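Local coordinates for protein alpha-14 giardin (Giardia lamblia, PDB 3CHJ) that binds calcium ions and phospholipid as an annexin, and may link the membrane to the underlying axoneme as a calcium-regulated structural element, at residues His163-Asp168 and Ala194-Ala199; Gln289-Arg294 and Leu309-Val314; Ala14-Val19 and Gln52-Thr57. All blocks are in the same frame, centred on the assembly; numbering follows the deposited sequence.

Contact 1: residues His163-Asp168 and Ala194-Ala199; sequences HELEED and ATYTRA
The ring of Tyr196 reaches the helix 162-177 with its outer end and meets Leu165 and Asp168 there. Its hydroxyl donates a hydrogen bond to the carboxylate of Asp168, with Tyr196 OH and Asp168 OD2 2.6 Å apart. The carboxylate oxygen lies at the edge of the ring, in its plane. It accepts through its anti lone pair, the one turned away from OD1. The carboxylate is not coplanar with the ring; the two planes are 40° apart.

Leu165 supplies the apolar half of the contact. Its CD1 lies 3.8 Å from Tyr196 CE2, and its CG is just as close to that carbon. The ring is met obliquely. The same methyl is 3.7 Å from the hydroxyl oxygen, as Leu165 CD1 to Tyr196 OH. The leucine therefore packs against the outer end of the tyrosine on the CE2 side, while OD2 is nearer CE1.

Asp168 has CG anti to its carbonyl carbon (chi1 -72°), which directs the carboxylate at the phenol. Its other oxygen, OD1, forms a salt bridge with Arg191 of helix 186-195. Tyr196 is the first residue to leave that helix, and Thr197 then caps helix 198-211 through Asp200 N. The tyrosine thus projects from the link between two helices onto a third. Leu165 also touches Gln203 and Met207, and Tyr196 touches Leu204, all on helix 198-211.

The contact is buried, and the aspartate is held through both oxygens, one by a phenol and one by a guanidinium group. The arginine would be expected to stabilise the carboxylate as an anion. That charge would in turn strengthen the bond from the tyrosine hydroxyl.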
ATOM      1  N   HIS A 163      -1.942  24.808 -18.938  1.00 19.64           N
ATOM      2  CA  HIS A 163      -2.709  24.619 -20.178  1.00 19.70           C
ATOM      3  C   HIS A 163      -3.100  23.158 -20.413  1.00 18.95           C
ATOM      4  O   HIS A 163      -4.243  22.869 -20.771  1.00 17.32           O
ATOM      5  CB  HIS A 163      -1.962  25.171 -21.408  1.00 20.04           C
ATOM      6  CG  HIS A 163      -2.708  24.991 -22.704  1.00 21.15           C
ATOM      7  ND1 HIS A 163      -3.821  25.733 -23.033  1.00 24.16           N
ATOM      8  CD2 HIS A 163      -2.501  24.148 -23.744  1.00 23.12           C
ATOM      9  CE1 HIS A 163      -4.271  25.353 -24.217  1.00 23.59           C
ATOM     10  NE2 HIS A 163      -3.487  24.392 -24.671  1.00 25.35           N
ATOM     11  N   GLU A 164      -2.147  22.256 -20.205  1.00 19.83           N
ATOM     12  CA  GLU A 164      -2.403  20.826 -20.384  1.00 21.43           C
ATOM     13  C   GLU A 164      -3.430  20.332 -19.370  1.00 20.44           C
ATOM     14  O   GLU A 164      -4.293  19.532 -19.704  1.00 20.32           O
ATOM     15  CB  GLU A 164      -1.100  20.034 -20.277  1.00 21.17           C
ATOM     16  CG  GLU A 164      -0.064  20.395 -21.348  1.00 24.71           C
ATOM     17  CD  GLU A 164       1.315  19.806 -21.066  1.00 25.95           C
ATOM     18  OE1 GLU A 164       2.160  20.467 -20.397  1.00 30.21           O
ATOM     19  OE2 GLU A 164       1.562  18.678 -21.535  1.00 31.51           O
ATOM     20  N   LEU A 165      -3.353  20.854 -18.151  1.00 20.33           N
ATOM     21  CA  LEU A 165      -4.332  20.513 -17.118  1.00 19.88           C
ATOM     22  C   LEU A 165      -5.714  20.999 -17.487  1.00 20.23           C
ATOM     23  O   LEU A 165      -6.688  20.274 -17.299  1.00 19.68           O
ATOM     24  CB  LEU A 165      -3.921  21.048 -15.746  1.00 19.63           C
ATOM     25  CG  LEU A 165      -3.101  20.125 -14.845  1.00 20.92           C
ATOM     26  CD1 LEU A 165      -1.828  19.681 -15.528  1.00 20.35           C
ATOM     27  CD2 LEU A 165      -2.790  20.834 -13.528  1.00 20.47           C
ATOM     28  N   GLU A 166      -5.811  22.225 -18.016  1.00 19.56           N
ATOM     29  CA  GLU A 166      -7.101  22.738 -18.482  1.00 21.03           C
ATOM     30  C   GLU A 166      -7.710  21.853 -19.575  1.00 19.92           C
ATOM     31  O   GLU A 166      -8.913  21.576 -19.555  1.00 20.94           O
ATOM     32  CB  GLU A 166      -6.993  24.190 -18.975  1.00 20.65           C
ATOM     33  CG  GLU A 166      -6.520  25.205 -17.927  1.00 25.31           C
ATOM     34  CD  GLU A 166      -7.606  25.640 -16.935  1.00 30.71           C
ATOM     35  OE1 GLU A 166      -8.752  25.134 -17.012  1.00 32.94           O
ATOM     36  OE2 GLU A 166      -7.296  26.503 -16.074  1.00 33.61           O
ATOM     37  N   GLU A 167      -6.880  21.402 -20.524  1.00 20.11           N
ATOM     38  CA  GLU A 167      -7.337  20.517 -21.590  1.00 21.49           C
ATOM     39  C   GLU A 167      -7.828  19.179 -21.040  1.00 20.35           C
ATOM     40  O   GLU A 167      -8.896  18.713 -21.416  1.00 20.45           O
ATOM     41  CB  GLU A 167      -6.211  20.260 -22.588  1.00 21.30           C
ATOM     42  CG  GLU A 167      -5.773  21.469 -23.402  1.00 23.35           C
ATOM     43  CD  GLU A 167      -4.585  21.140 -24.311  1.00 25.23           C
ATOM     44  OE1 GLU A 167      -3.532  20.687 -23.805  1.00 29.33           O
ATOM     45  OE2 GLU A 167      -4.704  21.334 -25.541  1.00 30.49           O
ATOM     46  N   ASP A 168      -7.027  18.566 -20.168  1.00 20.09           N
ATOM     47  CA  ASP A 168      -7.405  17.283 -19.563  1.00 19.37           C
ATOM     48  C   ASP A 168      -8.621  17.399 -18.655  1.00 18.99           C
ATOM     49  O   ASP A 168      -9.385  16.440 -18.518  1.00 18.92           O
ATOM     50  CB  ASP A 168      -6.243  16.690 -18.777  1.00 18.81           C
ATOM     51  CG  ASP A 168      -5.145  16.181 -19.670  1.00 19.30           C
ATOM     52  OD1 ASP A 168      -5.402  15.977 -20.888  1.00 21.64           O
ATOM     53  OD2 ASP A 168      -4.031  15.981 -19.147  1.00 18.50           O
ATOM     54  N   ALA A 194      -2.240   7.646 -14.430  1.00 11.98           N
ATOM     55  CA  ALA A 194      -0.947   6.952 -14.474  1.00 12.71           C
ATOM     56  C   ALA A 194       0.259   7.869 -14.608  1.00 13.25           C
ATOM     57  O   ALA A 194       1.355   7.494 -14.170  1.00 14.39           O
ATOM     58  CB  ALA A 194      -0.912   5.916 -15.591  1.00 12.57           C
ATOM     59  N   THR A 195       0.079   9.042 -15.235  1.00 14.04           N
ATOM     60  CA  THR A 195       1.239   9.880 -15.603  1.00 14.22           C
ATOM     61  C   THR A 195       1.308  11.267 -14.951  1.00 14.37           C
ATOM     62  O   THR A 195       2.334  11.952 -15.068  1.00 14.46           O
ATOM     63  CB  THR A 195       1.442  10.010 -17.152  1.00 15.19           C
ATOM     64  OG1 THR A 195       0.568  11.014 -17.689  1.00 15.47           O
ATOM     65  CG2 THR A 195       1.201   8.684 -17.864  1.00 15.88           C
ATOM     66  N   TYR A 196       0.245  11.690 -14.264  1.00 13.54           N
ATOM     67  CA  TYR A 196       0.343  12.984 -13.555  1.00 13.09           C
ATOM     68  C   TYR A 196       1.254  12.883 -12.337  1.00 13.29           C
ATOM     69  O   TYR A 196       1.294  11.862 -11.636  1.00 14.26           O
ATOM     70  CB  TYR A 196      -1.030  13.477 -13.092  1.00 13.03           C
ATOM     71  CG  TYR A 196      -1.753  14.371 -14.074  1.00 13.01           C
ATOM     72  CD1 TYR A 196      -1.781  14.084 -15.434  1.00 12.92           C
ATOM     73  CD2 TYR A 196      -2.458  15.505 -13.615  1.00 14.01           C
ATOM     74  CE1 TYR A 196      -2.481  14.913 -16.331  1.00 14.00           C
ATOM     75  CE2 TYR A 196      -3.129  16.315 -14.496  1.00 13.80           C
ATOM     76  CZ  TYR A 196      -3.131  16.017 -15.849  1.00 14.07           C
ATOM     77  OH  TYR A 196      -3.829  16.849 -16.701  1.00 16.62           O
ATOM     78  N   THR A 197       2.005  13.948 -12.084  1.00 14.15           N
ATOM     79  CA  THR A 197       2.657  14.114 -10.801  1.00 14.20           C
ATOM     80  C   THR A 197       1.652  14.397  -9.684  1.00 13.67           C
ATOM     81  O   THR A 197       0.502  14.820  -9.942  1.00 13.94           O
ATOM     82  CB  THR A 197       3.673  15.288 -10.829  1.00 13.93           C
ATOM     83  OG1 THR A 197       2.972  16.504 -11.106  1.00 15.86           O
ATOM     84  CG2 THR A 197       4.726  15.066 -11.914  1.00 15.72           C
ATOM     85  N   ARG A 198       2.091  14.208  -8.441  1.00 13.83           N
ATOM     86  CA  ARG A 198       1.263  14.546  -7.281  1.00 14.13           C
ATOM     87  C   ARG A 198       0.831  16.017  -7.325  1.00 14.87           C
ATOM     88  O   ARG A 198      -0.340  16.318  -7.123  1.00 14.87           O
ATOM     89  CB  ARG A 198       1.989  14.240  -5.976  1.00 14.89           C
ATOM     90  CG  ARG A 198       1.325  14.855  -4.740  1.00 16.01           C
ATOM     91  CD  ARG A 198       1.732  14.189  -3.428  1.00 18.34           C
ATOM     92  NE  ARG A 198       1.390  12.765  -3.392  1.00 18.05           N
ATOM     93  CZ  ARG A 198       2.290  11.793  -3.484  1.00 17.02           C
ATOM     94  NH1 ARG A 198       3.587  12.084  -3.590  1.00 21.23           N
ATOM     95  NH2 ARG A 198       1.909  10.520  -3.437  1.00 17.71           N
ATOM     96  N   ALA A 199       1.772  16.915  -7.623  1.00 15.81           N
ATOM     97  CA  ALA A 199       1.448  18.350  -7.634  1.00 16.03           C
ATOM     98  C   ALA A 199       0.410  18.675  -8.693  1.00 15.51           C
ATOM     99  O   ALA A 199      -0.572  19.396  -8.427  1.00 17.29           O
ATOM    100  CB  ALA A 199       2.716  19.175  -7.856  1.00 16.30           C
TER

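Contact 2: residues Gln289-Arg294 and Leu309-Val314; sequences QAFDER and LLWEPV
Different first torsions bring the two aromatic side chains together: Phe291 has CG anti to its backbone N (chi1 -179°), and Trp311 has CG anti to its carbonyl carbon (chi1 -79°). The side chains cross at about a right angle. The far end of the phenylalanine meets the five-membered ring of the indole, with Phe291 CZ 3.7 Å from Trp311 CD1. The Phe291 ring and the five-membered ring of Trp311 have centroids 5.2 Å apart. Their planes are inclined at 58°.

The indole nitrogen Trp311 NE1 is hydrogen-bonded to Thr269 OG1, which helps fix how the ring is turned. Beside the rings, Asp292 and Glu312 bring like charges near each other, with Asp292 OD2 4.6 Å from Glu312 OE2. Lys280 makes salt bridges to both side chains and would offset their repulsion.

Phe291 opens helix 291-298, and Trp311 directly follows helix 301-310. Both lie in the fourth annexin repeat. Phe291 makes edge-to-face pairs with Tyr283 and Phe255. Both contact residues touch Met251 of helix 243-254 and Lys280 of helix 279-287, so the aromatic pair sits among four helices.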
ATOM      1  N   GLN A 289     -16.196   6.741  12.228  1.00 19.61           N
ATOM      2  CA  GLN A 289     -15.836   5.871  13.339  1.00 19.30           C
ATOM      3  C   GLN A 289     -14.320   5.933  13.551  1.00 18.56           C
ATOM      4  O   GLN A 289     -13.560   5.975  12.581  1.00 18.67           O
ATOM      5  CB  GLN A 289     -16.272   4.437  13.022  1.00 19.41           C
ATOM      6  CG  GLN A 289     -15.930   3.413  14.112  1.00 21.14           C
ATOM      7  CD  GLN A 289     -16.425   2.019  13.798  1.00 20.53           C
ATOM      8  OE1 GLN A 289     -16.416   1.574  12.652  1.00 23.60           O
ATOM      9  NE2 GLN A 289     -16.839   1.302  14.838  1.00 23.42           N
ATOM     10  N   ALA A 290     -13.881   5.919  14.808  1.00 18.08           N
ATOM     11  CA  ALA A 290     -12.446   5.812  15.119  1.00 16.84           C
ATOM     12  C   ALA A 290     -11.869   4.517  14.580  1.00 16.52           C
ATOM     13  O   ALA A 290     -12.481   3.460  14.694  1.00 16.21           O
ATOM     14  CB  ALA A 290     -12.208   5.880  16.639  1.00 17.82           C
ATOM     15  N   PHE A 291     -10.674   4.608  14.009  1.00 15.55           N
ATOM     16  CA  PHE A 291      -9.947   3.433  13.522  1.00 15.24           C
ATOM     17  C   PHE A 291      -9.850   2.352  14.581  1.00 15.56           C
ATOM     18  O   PHE A 291     -10.106   1.171  14.293  1.00 15.50           O
ATOM     19  CB  PHE A 291      -8.535   3.859  13.094  1.00 14.12           C
ATOM     20  CG  PHE A 291      -7.678   2.726  12.550  1.00 13.72           C
ATOM     21  CD1 PHE A 291      -7.616   2.482  11.183  1.00 15.27           C
ATOM     22  CD2 PHE A 291      -6.919   1.930  13.415  1.00 13.73           C
ATOM     23  CE1 PHE A 291      -6.826   1.450  10.686  1.00 15.52           C
ATOM     24  CE2 PHE A 291      -6.136   0.893  12.926  1.00 14.78           C
ATOM     25  CZ  PHE A 291      -6.088   0.645  11.565  1.00 15.40           C
ATOM     26  N   ASP A 292      -9.487   2.751  15.803  1.00 16.44           N
ATOM     27  CA  ASP A 292      -9.285   1.758  16.863  1.00 17.50           C
ATOM     28  C   ASP A 292     -10.579   1.026  17.180  1.00 18.69           C
ATOM     29  O   ASP A 292     -10.553  -0.151  17.535  1.00 19.12           O
ATOM     30  CB  ASP A 292      -8.691   2.402  18.125  1.00 17.31           C
ATOM     31  CG  ASP A 292      -7.223   2.784  17.969  1.00 19.45           C
ATOM     32  OD1 ASP A 292      -6.582   2.430  16.944  1.00 17.44           O
ATOM     33  OD2 ASP A 292      -6.705   3.465  18.885  1.00 21.38           O
ATOM     34  N   GLU A 293     -11.711   1.717  17.042  1.00 20.06           N
ATOM     35  CA  GLU A 293     -13.002   1.095  17.331  1.00 22.76           C
ATOM     36  C   GLU A 293     -13.369   0.062  16.274  1.00 22.10           C
ATOM     37  O   GLU A 293     -13.852  -1.021  16.601  1.00 23.06           O
ATOM     38  CB  GLU A 293     -14.084   2.165  17.456  1.00 22.67           C
ATOM     39  CG  GLU A 293     -15.447   1.637  17.856  1.00 26.19           C
ATOM     40  CD  GLU A 293     -16.506   2.730  17.866  1.00 26.74           C
ATOM     41  OE1 GLU A 293     -16.278   3.780  18.515  1.00 32.76           O
ATOM     42  OE2 GLU A 293     -17.552   2.531  17.220  1.00 31.13           O
ATOM     43  N   ARG A 294     -13.135   0.390  15.003  1.00 21.44           N
ATOM     44  CA  ARG A 294     -13.323  -0.581  13.934  1.00 21.22           C
ATOM     45  C   ARG A 294     -12.388  -1.784  14.105  1.00 21.11           C
ATOM     46  O   ARG A 294     -12.802  -2.931  13.984  1.00 20.28           O
ATOM     47  CB  ARG A 294     -13.138   0.066  12.550  1.00 20.95           C
ATOM     48  CG  ARG A 294     -13.482  -0.866  11.392  1.00 22.81           C
ATOM     49  CD  ARG A 294     -14.985  -1.207  11.365  1.00 24.80           C
ATOM     50  NE  ARG A 294     -15.306  -2.177  10.324  1.00 28.13           N
ATOM     51  CZ  ARG A 294     -15.542  -1.850   9.056  1.00 28.75           C
ATOM     52  NH1 ARG A 294     -15.499  -0.579   8.674  1.00 30.56           N
ATOM     53  NH2 ARG A 294     -15.823  -2.794   8.171  1.00 28.73           N
ATOM     54  N   LEU A 309      -1.355  -0.637  17.096  1.00 12.83           N
ATOM     55  CA  LEU A 309      -0.092  -0.035  17.516  1.00 12.99           C
ATOM     56  C   LEU A 309       0.748   0.467  16.332  1.00 12.05           C
ATOM     57  O   LEU A 309       1.339   1.546  16.376  1.00 13.12           O
ATOM     58  CB  LEU A 309       0.712  -1.049  18.352  1.00 12.79           C
ATOM     59  CG  LEU A 309       2.018  -0.556  18.970  1.00 15.95           C
ATOM     60  CD1 LEU A 309       1.797   0.701  19.793  1.00 17.35           C
ATOM     61  CD2 LEU A 309       2.598  -1.679  19.827  1.00 15.34           C
ATOM     62  N   LEU A 310       0.807  -0.309  15.255  1.00 11.46           N
ATOM     63  CA  LEU A 310       1.614   0.099  14.098  1.00 11.47           C
ATOM     64  C   LEU A 310       1.109   1.394  13.500  1.00 11.87           C
ATOM     65  O   LEU A 310       1.904   2.219  13.038  1.00 12.31           O
ATOM     66  CB  LEU A 310       1.587  -0.996  13.024  1.00 11.50           C
ATOM     67  CG  LEU A 310       2.495  -2.177  13.381  1.00 12.18           C
ATOM     68  CD1 LEU A 310       2.157  -3.410  12.499  1.00 12.04           C
ATOM     69  CD2 LEU A 310       3.958  -1.808  13.255  1.00 11.35           C
ATOM     70  N   TRP A 311      -0.209   1.579  13.517  1.00 12.39           N
ATOM     71  CA  TRP A 311      -0.806   2.770  12.954  1.00 13.13           C
ATOM     72  C   TRP A 311      -0.861   3.945  13.927  1.00 15.23           C
ATOM     73  O   TRP A 311      -1.351   5.024  13.579  1.00 16.38           O
ATOM     74  CB  TRP A 311      -2.195   2.429  12.407  1.00 12.70           C
ATOM     75  CG  TRP A 311      -2.131   1.767  11.085  1.00 12.09           C
ATOM     76  CD1 TRP A 311      -2.473   0.472  10.783  1.00 12.97           C
ATOM     77  CD2 TRP A 311      -1.719   2.373   9.866  1.00 11.98           C
ATOM     78  NE1 TRP A 311      -2.284   0.240   9.430  1.00 13.30           N
ATOM     79  CE2 TRP A 311      -1.828   1.398   8.847  1.00 11.77           C
ATOM     80  CE3 TRP A 311      -1.239   3.646   9.532  1.00 10.92           C
ATOM     81  CZ2 TRP A 311      -1.494   1.667   7.522  1.00 12.18           C
ATOM     82  CZ3 TRP A 311      -0.908   3.910   8.224  1.00 13.05           C
ATOM     83  CH2 TRP A 311      -1.034   2.932   7.230  1.00 12.52           C
ATOM     84  N   GLU A 312      -0.381   3.737  15.148  1.00 16.26           N
ATOM     85  CA  GLU A 312      -0.269   4.849  16.068  1.00 18.33           C
ATOM     86  C   GLU A 312       0.954   5.668  15.658  1.00 19.12           C
ATOM     87  O   GLU A 312       2.064   5.140  15.568  1.00 19.47           O
ATOM     88  CB  GLU A 312      -0.151   4.361  17.513  1.00 19.66           C
ATOM     89  CG  GLU A 312      -0.303   5.474  18.536  1.00 23.64           C
ATOM     90  CD  GLU A 312      -1.742   5.988  18.701  1.00 28.86           C
ATOM     91  OE1 GLU A 312      -1.932   6.805  19.619  1.00 31.45           O
ATOM     92  OE2 GLU A 312      -2.687   5.596  17.957  1.00 28.64           O
ATOM     93  N   PRO A 313       0.758   6.960  15.400  1.00 19.80           N
ATOM     94  CA  PRO A 313       1.879   7.810  15.011  1.00 21.14           C
ATOM     95  C   PRO A 313       3.074   7.699  15.973  1.00 22.10           C
ATOM     96  O   PRO A 313       2.912   7.803  17.197  1.00 22.77           O
ATOM     97  CB  PRO A 313       1.280   9.224  15.075  1.00 21.37           C
ATOM     98  CG  PRO A 313      -0.175   9.016  14.859  1.00 20.68           C
ATOM     99  CD  PRO A 313      -0.514   7.705  15.480  1.00 19.61           C
ATOM    100  N   VAL A 314       4.263   7.461  15.423  1.00 23.49           N
ATOM    101  CA  VAL A 314       5.480   7.600  16.217  1.00 24.68           C
ATOM    102  C   VAL A 314       5.781   9.085  16.235  1.00 25.52           C
ATOM    103  O   VAL A 314       5.828   9.725  15.176  1.00 26.20           O
ATOM    104  CB  VAL A 314       6.672   6.800  15.652  1.00 24.84           C
ATOM    105  CG1 VAL A 314       7.963   7.122  16.425  1.00 25.24           C
ATOM    106  CG2 VAL A 314       6.407   5.302  15.744  1.00 24.19           C
TER

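Contact 3: residues Ala14-Val19 and Gln52-Thr57; sequences AVVQKV and QAITGT
Two helices of the all-helical annexin fold, 12-24 and 41-55, meet here near the N-terminal end of the modelled chain. Val16 of the first faces Ile54 and Thr55 in the last turn of the second. The contact is apolar, with no hydrogen bond across it. Val16 CG1 lies 4.1 Å from Ile54 CG2, and the two side chains reach toward each other tip to tip. The same valine methyl is 4.2 Å from Thr55 CG2, where the approach is oblique.

One branch of Val16 therefore serves both partners. That methyl is anti to the backbone N (chi1 167°). Ile54 uses its short branch, CG2, which is likewise anti to its own backbone N. Thr55 offers its methyl to the valine and turns its hydroxyl to the backbone of neighbouring residues in the chain.

The polar side of Thr55 belongs to an ST turn at the end of helix 41-55. Thr57 N donates to Thr55 OG1 over 3.1 Å, with an N-H...O angle of 158°. Thr55 OG1 is also hydrogen-bonded to Phe51 O, one turn back along the helix. The threonine thus ties the last turn of the helix to the chain that leaves it. Gly56 is the first residue out of the helix and has positive phi (76°). Its N still bonds to Gln52 O, at 2.7 Å.

Val16 is buried, while Ile54 is exposed, so the contact runs from the packed interior to the surface. Val16 also touches Met47 and Phe51 of helix 41-55. Helix 31-38 packs beside Val19, one turn along helix 12-24.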
ATOM      1  N   ALA A  14      21.318  -7.628  21.785  1.00 27.17           N
ATOM      2  CA  ALA A  14      20.263  -7.259  22.730  1.00 26.46           C
ATOM      3  C   ALA A  14      18.862  -7.275  22.095  1.00 25.68           C
ATOM      4  O   ALA A  14      17.895  -7.771  22.694  1.00 25.76           O
ATOM      5  CB  ALA A  14      20.563  -5.889  23.334  1.00 26.87           C
ATOM      6  N   VAL A  15      18.749  -6.751  20.877  1.00 24.17           N
ATOM      7  CA  VAL A  15      17.465  -6.763  20.173  1.00 23.12           C
ATOM      8  C   VAL A  15      17.036  -8.199  19.814  1.00 22.36           C
ATOM      9  O   VAL A  15      15.859  -8.538  19.930  1.00 21.86           O
ATOM     10  CB  VAL A  15      17.451  -5.815  18.939  1.00 22.92           C
ATOM     11  CG1 VAL A  15      16.111  -5.896  18.205  1.00 22.36           C
ATOM     12  CG2 VAL A  15      17.710  -4.393  19.378  1.00 24.23           C
ATOM     13  N   VAL A  16      17.994  -9.037  19.418  1.00 21.58           N
ATOM     14  CA  VAL A  16      17.731 -10.460  19.178  1.00 21.55           C
ATOM     15  C   VAL A  16      17.137 -11.133  20.426  1.00 21.81           C
ATOM     16  O   VAL A  16      16.135 -11.862  20.335  1.00 21.11           O
ATOM     17  CB  VAL A  16      19.004 -11.191  18.666  1.00 21.96           C
ATOM     18  CG1 VAL A  16      18.846 -12.715  18.702  1.00 20.83           C
ATOM     19  CG2 VAL A  16      19.331 -10.730  17.244  1.00 21.54           C
ATOM     20  N   GLN A  17      17.734 -10.875  21.593  1.00 22.39           N
ATOM     21  CA  GLN A  17      17.225 -11.494  22.822  1.00 23.09           C
ATOM     22  C   GLN A  17      15.819 -10.987  23.160  1.00 22.24           C
ATOM     23  O   GLN A  17      14.991 -11.740  23.682  1.00 22.33           O
ATOM     24  CB  GLN A  17      18.215 -11.360  23.994  1.00 24.24           C
ATOM     25  CG  GLN A  17      18.420  -9.955  24.564  1.00 29.21           C
ATOM     26  CD  GLN A  17      17.510  -9.631  25.759  1.00 36.39           C
ATOM     27  OE1 GLN A  17      17.607 -10.257  26.823  1.00 40.47           O
ATOM     28  NE2 GLN A  17      16.647  -8.630  25.594  1.00 37.33           N
ATOM     29  N   LYS A  18      15.534  -9.737  22.797  1.00 21.46           N
ATOM     30  CA  LYS A  18      14.205  -9.178  23.031  1.00 21.31           C
ATOM     31  C   LYS A  18      13.160  -9.893  22.157  1.00 19.91           C
ATOM     32  O   LYS A  18      12.021 -10.134  22.592  1.00 19.73           O
ATOM     33  CB  LYS A  18      14.192  -7.677  22.748  1.00 21.71           C
ATOM     34  CG  LYS A  18      12.931  -6.997  23.231  1.00 24.82           C
ATOM     35  CD  LYS A  18      12.997  -5.481  23.036  1.00 28.23           C
ATOM     36  CE  LYS A  18      11.802  -4.800  23.675  1.00 30.91           C
ATOM     37  NZ  LYS A  18      11.738  -3.355  23.291  1.00 33.63           N
ATOM     38  N   VAL A  19      13.552 -10.203  20.922  1.00 19.20           N
ATOM     39  CA  VAL A  19      12.715 -10.966  19.992  1.00 18.18           C
ATOM     40  C   VAL A  19      12.438 -12.378  20.536  1.00 18.68           C
ATOM     41  O   VAL A  19      11.286 -12.816  20.596  1.00 18.26           O
ATOM     42  CB  VAL A  19      13.351 -11.022  18.571  1.00 17.80           C
ATOM     43  CG1 VAL A  19      12.613 -12.003  17.663  1.00 18.29           C
ATOM     44  CG2 VAL A  19      13.368  -9.610  17.953  1.00 17.97           C
ATOM     45  N   GLN A  52      19.723 -15.588  13.153  1.00 30.95           N
ATOM     46  CA  GLN A  52      20.173 -16.912  12.744  1.00 33.20           C
ATOM     47  C   GLN A  52      21.574 -17.215  13.284  1.00 33.71           C
ATOM     48  O   GLN A  52      21.809 -18.289  13.826  1.00 33.91           O
ATOM     49  CB  GLN A  52      20.127 -17.047  11.213  1.00 33.76           C
ATOM     50  CG  GLN A  52      21.041 -18.139  10.618  1.00 37.18           C
ATOM     51  CD  GLN A  52      20.734 -19.537  11.137  1.00 40.26           C
ATOM     52  OE1 GLN A  52      19.600 -19.839  11.516  1.00 42.42           O
ATOM     53  NE2 GLN A  52      21.748 -20.398  11.154  1.00 41.12           N
ATOM     54  N   ALA A  53      22.488 -16.258  13.138  1.00 34.37           N
ATOM     55  CA  ALA A  53      23.870 -16.435  13.583  1.00 35.03           C
ATOM     56  C   ALA A  53      23.941 -16.709  15.091  1.00 35.25           C
ATOM     57  O   ALA A  53      24.671 -17.603  15.532  1.00 35.54           O
ATOM     58  CB  ALA A  53      24.715 -15.216  13.205  1.00 34.77           C
ATOM     59  N   ILE A  54      23.160 -15.948  15.859  1.00 35.45           N
ATOM     60  CA  ILE A  54      23.126 -16.040  17.325  1.00 35.77           C
ATOM     61  C   ILE A  54      22.383 -17.280  17.855  1.00 36.09           C
ATOM     62  O   ILE A  54      22.886 -17.971  18.746  1.00 36.44           O
ATOM     63  CB  ILE A  54      22.560 -14.733  17.960  1.00 35.83           C
ATOM     64  CG1 ILE A  54      23.569 -13.593  17.801  1.00 35.63           C
ATOM     65  CG2 ILE A  54      22.199 -14.926  19.448  1.00 36.19           C
ATOM     66  CD1 ILE A  54      23.103 -12.269  18.347  1.00 35.76           C
ATOM     67  N   THR A  55      21.208 -17.567  17.299  1.00 36.08           N
ATOM     68  CA  THR A  55      20.334 -18.628  17.818  1.00 35.84           C
ATOM     69  C   THR A  55      20.482 -19.954  17.069  1.00 35.86           C
ATOM     70  O   THR A  55      20.056 -21.001  17.564  1.00 36.58           O
ATOM     71  CB  THR A  55      18.836 -18.219  17.771  1.00 35.93           C
ATOM     72  OG1 THR A  55      18.412 -18.152  16.404  1.00 35.09           O
ATOM     73  CG2 THR A  55      18.592 -16.874  18.466  1.00 35.60           C
ATOM     74  N   GLY A  56      21.056 -19.913  15.867  1.00 35.67           N
ATOM     75  CA  GLY A  56      21.177 -21.113  15.037  1.00 34.60           C
ATOM     76  C   GLY A  56      19.862 -21.502  14.373  1.00 34.07           C
ATOM     77  O   GLY A  56      19.790 -22.511  13.668  1.00 34.61           O
ATOM     78  N   THR A  57      18.826 -20.693  14.596  1.00 32.79           N
ATOM     79  CA  THR A  57      17.503 -20.915  14.019  1.00 31.35           C
ATOM     80  C   THR A  57      17.124 -19.691  13.202  1.00 29.82           C
ATOM     81  O   THR A  57      17.362 -18.555  13.626  1.00 28.99           O
ATOM     82  CB  THR A  57      16.433 -21.127  15.119  1.00 31.78           C
ATOM     83  OG1 THR A  57      16.818 -22.220  15.961  1.00 32.22           O
ATOM     84  CG2 THR A  57      15.068 -21.436  14.511  1.00 31.92           C
TER

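How the contacts relate
The contacts follow one another along the chain in the order 3, 1, 2, and no two of them touch. Contacts 1 and 3 lie on opposite sides of the chain's centre, with their own centres 50 Å apart. Contact 2 is the nearest to the middle. Contacts 1 and 2 are buried, whereas contact 3 is partly buried and runs out to the surface. No two share a helix, but helix 31-38 packs on segments 309-314 and 14-19. Their chemistry also differs. Contact 1 sets a hydrogen bond from a phenol to a carboxylate beside an apolar touch, contact 2 pairs two aromatic rings, and contact 3 joins aliphatic methyl groups alone.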